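Local coordinates for protein cysteine hydrolase (Vibrio cholerae, PDB 6V98) that probably acts as a cysteine hydrolase of the papain-like peptidase clan, serving as an effector delivered by the type VI secretion system, at residues 3-14 with 112-123. Sequence-based numbering, arbitrary orientation.
Sequences NDDFLIPVVFPD and RISGVVLRGKFF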
ATOM      1  N   ASN A   3     -19.073  -4.881   8.989  1.00 41.24           N
ATOM      2  CA  ASN A   3     -18.299  -5.371   7.853  1.00 36.89           C
ATOM      3  C   ASN A   3     -16.816  -5.127   8.091  1.00 33.99           C
ATOM      4  O   ASN A   3     -16.422  -4.031   8.500  1.00 38.12           O
ATOM      5  CB  ASN A   3     -18.751  -4.669   6.570  1.00 39.96           C
ATOM      6  CG  ASN A   3     -18.147  -5.277   5.313  1.00 36.31           C
ATOM      7  OD1 ASN A   3     -18.072  -6.500   5.170  1.00 37.49           O
ATOM      8  ND2 ASN A   3     -17.700  -4.418   4.395  1.00 33.14           N
ATOM      9  N   ASP A   4     -15.998  -6.156   7.846  1.00 32.64           N
ATOM     10  CA  ASP A   4     -14.554  -6.046   8.031  1.00 30.04           C
ATOM     11  C   ASP A   4     -13.972  -4.914   7.187  1.00 28.39           C
ATOM     12  O   ASP A   4     -14.423  -4.638   6.075  1.00 28.48           O
ATOM     13  CB  ASP A   4     -13.862  -7.356   7.645  1.00 30.37           C
ATOM     14  CG  ASP A   4     -13.756  -8.332   8.804  1.00 35.18           C
ATOM     15  OD1 ASP A   4     -13.992  -7.923   9.952  1.00 34.01           O
ATOM     16  OD2 ASP A   4     -13.438  -9.510   8.558  1.00 37.73           O
ATOM     17  N   ASP A   5     -12.939  -4.265   7.726  1.00 26.25           N
ATOM     18  CA  ASP A   5     -12.196  -3.281   6.963  1.00 22.95           C
ATOM     19  C   ASP A   5     -11.353  -3.974   5.896  1.00 25.92           C
ATOM     20  O   ASP A   5     -11.234  -5.206   5.860  1.00 24.82           O
ATOM     21  CB  ASP A   5     -11.312  -2.455   7.895  1.00 24.61           C
ATOM     22  CG  ASP A   5     -12.107  -1.811   9.016  1.00 31.70           C
ATOM     23  OD1 ASP A   5     -13.143  -1.164   8.722  1.00 29.15           O
ATOM     24  OD2 ASP A   5     -11.708  -1.960  10.186  1.00 30.39           O
ATOM     25  N   PHE A   6     -10.750  -3.161   5.031  1.00 24.92           N
ATOM     26  CA  PHE A   6      -9.911  -3.632   3.941  1.00 24.15           C
ATOM     27  C   PHE A   6      -8.532  -3.006   4.063  1.00 22.64           C
ATOM     28  O   PHE A   6      -8.412  -1.802   4.310  1.00 25.23           O
ATOM     29  CB  PHE A   6     -10.468  -3.252   2.554  1.00 24.83           C
ATOM     30  CG  PHE A   6     -11.874  -3.735   2.278  1.00 24.96           C
ATOM     31  CD1 PHE A   6     -12.962  -3.112   2.860  1.00 27.21           C
ATOM     32  CD2 PHE A   6     -12.098  -4.774   1.383  1.00 30.25           C
ATOM     33  CE1 PHE A   6     -14.270  -3.539   2.571  1.00 29.26           C
ATOM     34  CE2 PHE A   6     -13.398  -5.212   1.092  1.00 27.86           C
ATOM     35  CZ  PHE A   6     -14.475  -4.594   1.692  1.00 31.79           C
ATOM     36  N   LEU A   7      -7.500  -3.827   3.886  1.00 19.11           N
ATOM     37  CA  LEU A   7      -6.129  -3.354   3.698  1.00 23.21           C
ATOM     38  C   LEU A   7      -5.620  -3.976   2.403  1.00 22.82           C
ATOM     39  O   LEU A   7      -5.594  -5.205   2.270  1.00 27.18           O
ATOM     40  CB  LEU A   7      -5.224  -3.724   4.883  1.00 20.16           C
ATOM     41  CG  LEU A   7      -3.917  -2.925   4.956  1.00 25.86           C
ATOM     42  CD1 LEU A   7      -4.212  -1.491   5.414  1.00 23.68           C
ATOM     43  CD2 LEU A   7      -2.900  -3.588   5.894  1.00 26.71           C
ATOM     44  N   ILE A   8      -5.251  -3.131   1.445  1.00 21.38           N
ATOM     45  CA  ILE A   8      -4.862  -3.586   0.116  1.00 19.36           C
ATOM     46  C   ILE A   8      -3.440  -3.117  -0.154  1.00 18.10           C
ATOM     47  O   ILE A   8      -3.245  -2.015  -0.698  1.00 22.35           O
ATOM     48  CB  ILE A   8      -5.831  -3.072  -0.961  1.00 22.60           C
ATOM     49  CG1 ILE A   8      -7.270  -3.416  -0.578  1.00 23.25           C
ATOM     50  CG2 ILE A   8      -5.479  -3.653  -2.326  1.00 22.93           C
ATOM     51  CD1 ILE A   8      -8.292  -2.911  -1.579  1.00 24.63           C
ATOM     52  N   PRO A   9      -2.432  -3.886   0.250  1.00 20.19           N
ATOM     53  CA  PRO A   9      -1.076  -3.643  -0.244  1.00 19.32           C
ATOM     54  C   PRO A   9      -1.096  -3.661  -1.760  1.00 22.33           C
ATOM     55  O   PRO A   9      -1.695  -4.548  -2.373  1.00 23.51           O
ATOM     56  CB  PRO A   9      -0.271  -4.819   0.331  1.00 22.39           C
ATOM     57  CG  PRO A   9      -1.066  -5.276   1.551  1.00 22.11           C
ATOM     58  CD  PRO A   9      -2.509  -5.053   1.144  1.00 26.38           C
ATOM     59  N   VAL A  10      -0.455  -2.667  -2.372  1.00 21.70           N
ATOM     60  CA  VAL A  10      -0.371  -2.581  -3.829  1.00 20.46           C
ATOM     61  C   VAL A  10       1.095  -2.440  -4.211  1.00 22.61           C
ATOM     62  O   VAL A  10       1.827  -1.662  -3.594  1.00 26.63           O
ATOM     63  CB  VAL A  10      -1.223  -1.419  -4.386  1.00 22.38           C
ATOM     64  CG1 VAL A  10      -2.718  -1.710  -4.144  1.00 26.49           C
ATOM     65  CG2 VAL A  10      -0.842  -0.090  -3.752  1.00 24.27           C
ATOM     66  N   VAL A  11       1.530  -3.215  -5.203  1.00 20.62           N
ATOM     67  CA  VAL A  11       2.873  -3.122  -5.753  1.00 18.85           C
ATOM     68  C   VAL A  11       2.756  -2.777  -7.231  1.00 22.73           C
ATOM     69  O   VAL A  11       1.850  -3.254  -7.922  1.00 20.67           O
ATOM     70  CB  VAL A  11       3.664  -4.433  -5.546  1.00 24.98           C
ATOM     71  CG1 VAL A  11       4.999  -4.389  -6.276  1.00 27.49           C
ATOM     72  CG2 VAL A  11       3.885  -4.685  -4.040  1.00 21.76           C
ATOM     73  N   PHE A  12       3.658  -1.921  -7.699  1.00 23.35           N
ATOM     74  CA  PHE A  12       3.743  -1.523  -9.100  1.00 24.52           C
ATOM     75  C   PHE A  12       4.973  -2.223  -9.647  1.00 26.00           C
ATOM     76  O   PHE A  12       6.082  -1.680  -9.570  1.00 25.86           O
ATOM     77  CB  PHE A  12       3.868  -0.001  -9.222  1.00 23.63           C
ATOM     78  CG  PHE A  12       2.844   0.754  -8.402  1.00 26.27           C
ATOM     79  CD1 PHE A  12       3.156   1.214  -7.126  1.00 28.39           C
ATOM     80  CD2 PHE A  12       1.565   0.985  -8.909  1.00 31.53           C
ATOM     81  CE1 PHE A  12       2.211   1.893  -6.369  1.00 34.28           C
ATOM     82  CE2 PHE A  12       0.621   1.670  -8.173  1.00 30.25           C
ATOM     83  CZ  PHE A  12       0.943   2.125  -6.894  1.00 29.01           C
ATOM     84  N   PRO A  13       4.845  -3.440 -10.180  1.00 26.61           N
ATOM     85  CA  PRO A  13       6.049  -4.233 -10.478  1.00 31.13           C
ATOM     86  C   PRO A  13       6.892  -3.669 -11.601  1.00 29.51           C
ATOM     87  O   PRO A  13       8.067  -4.036 -11.710  1.00 31.12           O
ATOM     88  CB  PRO A  13       5.489  -5.612 -10.860  1.00 32.12           C
ATOM     89  CG  PRO A  13       4.007  -5.531 -10.681  1.00 34.81           C
ATOM     90  CD  PRO A  13       3.622  -4.099 -10.664  1.00 23.41           C
ATOM     91  N   ASP A  14       6.332  -2.808 -12.448  1.00 27.43           N
ATOM     92  CA  ASP A  14       7.061  -2.252 -13.578  1.00 30.51           C
ATOM     93  C   ASP A  14       7.602  -0.856 -13.298  1.00 29.71           C
ATOM     94  O   ASP A  14       8.128  -0.210 -14.210  1.00 27.91           O
ATOM     95  CB  ASP A  14       6.165  -2.243 -14.808  1.00 32.76           C
ATOM     96  CG  ASP A  14       5.719  -3.634 -15.191  1.00 36.25           C
ATOM     97  OD1 ASP A  14       6.562  -4.558 -15.140  1.00 31.88           O
ATOM     98  OD2 ASP A  14       4.533  -3.805 -15.524  1.00 35.35           O
ATOM     99  N   ARG A 112       0.848  -1.131 -14.085  1.00 26.29           N
ATOM    100  CA  ARG A 112      -0.086  -2.098 -13.526  1.00 22.31           C
ATOM    101  C   ARG A 112       0.158  -2.275 -12.032  1.00 25.49           C
ATOM    102  O   ARG A 112       1.218  -1.934 -11.501  1.00 25.76           O
ATOM    103  CB  ARG A 112       0.032  -3.459 -14.230  1.00 23.41           C
ATOM    104  CG  ARG A 112       1.280  -4.269 -13.860  1.00 26.49           C
ATOM    105  CD  ARG A 112       1.454  -5.491 -14.757  1.00 30.58           C
ATOM    106  NE  ARG A 112       2.724  -6.195 -14.532  1.00 30.75           N
ATOM    107  CZ  ARG A 112       2.865  -7.257 -13.740  1.00 38.00           C
ATOM    108  NH1 ARG A 112       1.822  -7.745 -13.071  1.00 36.83           N
ATOM    109  NH2 ARG A 112       4.049  -7.840 -13.614  1.00 36.70           N
ATOM    110  N   ILE A 113      -0.845  -2.836 -11.359  1.00 25.63           N
ATOM    111  CA  ILE A 113      -0.807  -3.072  -9.921  1.00 22.46           C
ATOM    112  C   ILE A 113      -0.927  -4.567  -9.678  1.00 24.59           C
ATOM    113  O   ILE A 113      -1.753  -5.235 -10.307  1.00 25.51           O
ATOM    114  CB  ILE A 113      -1.933  -2.305  -9.205  1.00 22.77           C
ATOM    115  CG1 ILE A 113      -1.694  -0.798  -9.327  1.00 26.25           C
ATOM    116  CG2 ILE A 113      -2.078  -2.769  -7.728  1.00 25.80           C
ATOM    117  CD1 ILE A 113      -2.769   0.053  -8.729  1.00 30.27           C
ATOM    118  N   SER A 114      -0.070  -5.094  -8.805  1.00 24.23           N
ATOM    119  CA  SER A 114      -0.255  -6.399  -8.180  1.00 24.15           C
ATOM    120  C   SER A 114      -0.568  -6.165  -6.710  1.00 20.27           C
ATOM    121  O   SER A 114       0.190  -5.476  -6.033  1.00 21.56           O
ATOM    122  CB  SER A 114       1.006  -7.262  -8.310  1.00 29.31           C
ATOM    123  OG  SER A 114       1.339  -7.528  -9.661  1.00 30.92           O
ATOM    124  N   GLY A 115      -1.677  -6.733  -6.208  1.00 22.47           N
ATOM    125  CA  GLY A 115      -2.067  -6.497  -4.832  1.00 24.49           C
ATOM    126  C   GLY A 115      -2.605  -7.747  -4.159  1.00 21.96           C
ATOM    127  O   GLY A 115      -2.777  -8.796  -4.783  1.00 26.86           O
ATOM    128  N   VAL A 116      -2.835  -7.619  -2.855  1.00 20.38           N
ATOM    129  CA  VAL A 116      -3.599  -8.593  -2.084  1.00 23.24           C
ATOM    130  C   VAL A 116      -4.672  -7.834  -1.327  1.00 24.63           C
ATOM    131  O   VAL A 116      -4.508  -6.652  -1.006  1.00 22.60           O
ATOM    132  CB  VAL A 116      -2.724  -9.415  -1.103  1.00 24.05           C
ATOM    133  CG1 VAL A 116      -1.752 -10.287  -1.875  1.00 23.33           C
ATOM    134  CG2 VAL A 116      -1.987  -8.488  -0.106  1.00 22.44           C
ATOM    135  N   VAL A 117      -5.767  -8.520  -1.018  1.00 23.09           N
ATOM    136  CA  VAL A 117      -6.881  -7.916  -0.299  1.00 23.12           C
ATOM    137  C   VAL A 117      -6.983  -8.601   1.053  1.00 27.00           C
ATOM    138  O   VAL A 117      -7.296  -9.793   1.135  1.00 24.60           O
ATOM    139  CB  VAL A 117      -8.193  -8.026  -1.083  1.00 27.15           C
ATOM    140  CG1 VAL A 117      -9.305  -7.356  -0.321  1.00 26.41           C
ATOM    141  CG2 VAL A 117      -8.031  -7.401  -2.484  1.00 26.84           C
ATOM    142  N   LEU A 118      -6.734  -7.844   2.118  1.00 22.59           N
ATOM    143  CA  LEU A 118      -6.729  -8.356   3.478  1.00 21.32           C
ATOM    144  C   LEU A 118      -7.916  -7.777   4.226  1.00 24.21           C
ATOM    145  O   LEU A 118      -8.314  -6.637   3.984  1.00 27.82           O
ATOM    146  CB  LEU A 118      -5.437  -7.967   4.205  1.00 23.35           C
ATOM    147  CG  LEU A 118      -4.137  -8.179   3.444  1.00 26.53           C
ATOM    148  CD1 LEU A 118      -2.987  -7.633   4.246  1.00 23.86           C
ATOM    149  CD2 LEU A 118      -3.952  -9.660   3.120  1.00 28.52           C
ATOM    150  N   ARG A 119      -8.463  -8.555   5.154  1.00 20.33           N
ATOM    151  CA  ARG A 119      -9.676  -8.158   5.857  1.00 25.88           C
ATOM    152  C   ARG A 119      -9.517  -8.312   7.363  1.00 22.12           C
ATOM    153  O   ARG A 119      -8.909  -9.273   7.843  1.00 25.00           O
ATOM    154  CB  ARG A 119     -10.884  -8.993   5.388  1.00 26.99           C
ATOM    155  CG  ARG A 119     -11.171  -8.899   3.888  1.00 24.56           C
ATOM    156  CD  ARG A 119     -11.560  -7.492   3.440  1.00 24.92           C
ATOM    157  NE  ARG A 119     -12.800  -7.002   4.047  1.00 26.84           N
ATOM    158  CZ  ARG A 119     -14.023  -7.379   3.672  1.00 31.79           C
ATOM    159  NH1 ARG A 119     -14.183  -8.267   2.702  1.00 29.52           N
ATOM    160  NH2 ARG A 119     -15.090  -6.870   4.269  1.00 29.65           N
ATOM    161  N   GLY A 120     -10.131  -7.400   8.102  1.00 23.75           N
ATOM    162  CA  GLY A 120     -10.143  -7.484   9.548  1.00 28.29           C
ATOM    163  C   GLY A 120     -10.740  -6.216  10.116  1.00 29.60           C
ATOM    164  O   GLY A 120     -11.142  -5.309   9.382  1.00 29.21           O
ATOM    165  N   LYS A 121     -10.804  -6.168  11.447  1.00 27.37           N
ATOM    166  CA  LYS A 121     -11.280  -4.975  12.147  1.00 29.92           C
ATOM    167  C   LYS A 121     -10.051  -4.195  12.586  1.00 31.57           C
ATOM    168  O   LYS A 121      -9.428  -4.527  13.597  1.00 33.99           O
ATOM    169  CB  LYS A 121     -12.166  -5.343  13.333  1.00 29.24           C
ATOM    170  CG  LYS A 121     -13.442  -6.085  12.947  1.00 40.52           C
ATOM    171  CD  LYS A 121     -14.371  -5.179  12.147  1.00 47.33           C
ATOM    172  CE  LYS A 121     -15.648  -5.887  11.723  1.00 48.56           C
ATOM    173  NZ  LYS A 121     -15.793  -7.255  12.283  1.00 54.09           N
ATOM    174  N   PHE A 122      -9.685  -3.159  11.821  1.00 26.95           N
ATOM    175  CA  PHE A 122      -8.445  -2.465  12.138  1.00 24.28           C
ATOM    176  C   PHE A 122      -8.356  -1.040  11.607  1.00 24.42           C
ATOM    177  O   PHE A 122      -7.273  -0.451  11.656  1.00 25.99           O
ATOM    178  CB  PHE A 122      -7.247  -3.263  11.610  1.00 23.18           C
ATOM    179  CG  PHE A 122      -7.393  -3.699  10.188  1.00 27.21           C
ATOM    180  CD1 PHE A 122      -7.507  -2.765   9.164  1.00 28.18           C
ATOM    181  CD2 PHE A 122      -7.418  -5.039   9.867  1.00 24.40           C
ATOM    182  CE1 PHE A 122      -7.665  -3.164   7.848  1.00 25.77           C
ATOM    183  CE2 PHE A 122      -7.572  -5.444   8.545  1.00 24.97           C
ATOM    184  CZ  PHE A 122      -7.683  -4.505   7.537  1.00 24.50           C
ATOM    185  N   PHE A 123      -9.454  -0.472  11.091  1.00 23.20           N
ATOM    186  CA  PHE A 123      -9.335   0.809  10.400  1.00 23.95           C
ATOM    187  C   PHE A 123      -8.708   1.881  11.289  1.00 28.98           C
ATOM    188  O   PHE A 123      -7.757   2.556  10.877  1.00 27.31           O
ATOM    189  CB  PHE A 123     -10.687   1.292   9.878  1.00 27.45           C
ATOM    190  CG  PHE A 123     -10.599   2.619   9.174  1.00 26.32           C
ATOM    191  CD1 PHE A 123     -10.310   2.683   7.816  1.00 22.82           C
ATOM    192  CD2 PHE A 123     -10.758   3.802   9.873  1.00 27.10           C
ATOM    193  CE1 PHE A 123     -10.209   3.907   7.167  1.00 24.87           C
ATOM    194  CE2 PHE A 123     -10.655   5.023   9.229  1.00 32.02           C
ATOM    195  CZ  PHE A 123     -10.379   5.071   7.878  1.00 28.86           C
TER
HETATM  196  O   HOH W   1     -11.453 -11.310   8.828  1.00 41.26           O
HETATM  197  O   HOH W   2       3.684  -1.403 -12.351  1.00 28.01           O
HETATM  198  O   HOH W   3       2.726  -1.864 -16.133  1.00 30.03           O
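The guanidinium of Arg119 lies flat on one face of the Phe6 ring, planes 7° apart and CZ 3.7 Å from the ring centroid, a cation-pi stack. Two successive bends in the Arg119 chain (chi2 -64°, chi3 -63°) lay the guanidinium alongside the Phe6 side chain, which points the same way. The edge of the guanidinium meets the backbone of residues 4 and 5: NH2 donates to Asp4 O at 2.9 Å and NE to Asp5 O at 3.0 Å, both oxygens lying in the guanidinium plane although each carbonyl is met from above its own plane. After Gly120 the chain turns into helix 123-134, and Asp5 OD2 accepts hydrogen bonds from two backbone amides, Phe122 N (2.9 Å) on its anti lone pair and Phe123 N (2.8 Å) above the carboxylate plane. The carboxylate thus binds the amides at the helix start, where Phe122 is the N-cap residue; Gly52 N holds Asp5 OD1. From there strands 5-12 and 113-120 run antiparallel, with reciprocal backbone hydrogen bonds in the Leu7-Leu118 and Val11-Ser114 pairs. Midway, Pro9 CD packs on Val116 CG2 (3.7 Å). At the far end Pro13 CG sits over the Arg112 guanidinium, while Arg112 NE makes a salt bridge to Asp14 OD2 at 3.2 Å. Strand 44-50 flanks the pair beyond 5-12, strand 188-193 beyond 113-120, placing it centrally in the sheet. Stacking and two bonds together fix the rotation of the Arg119 guanidinium, and the helix N-terminus probably stabilises a charged Asp5.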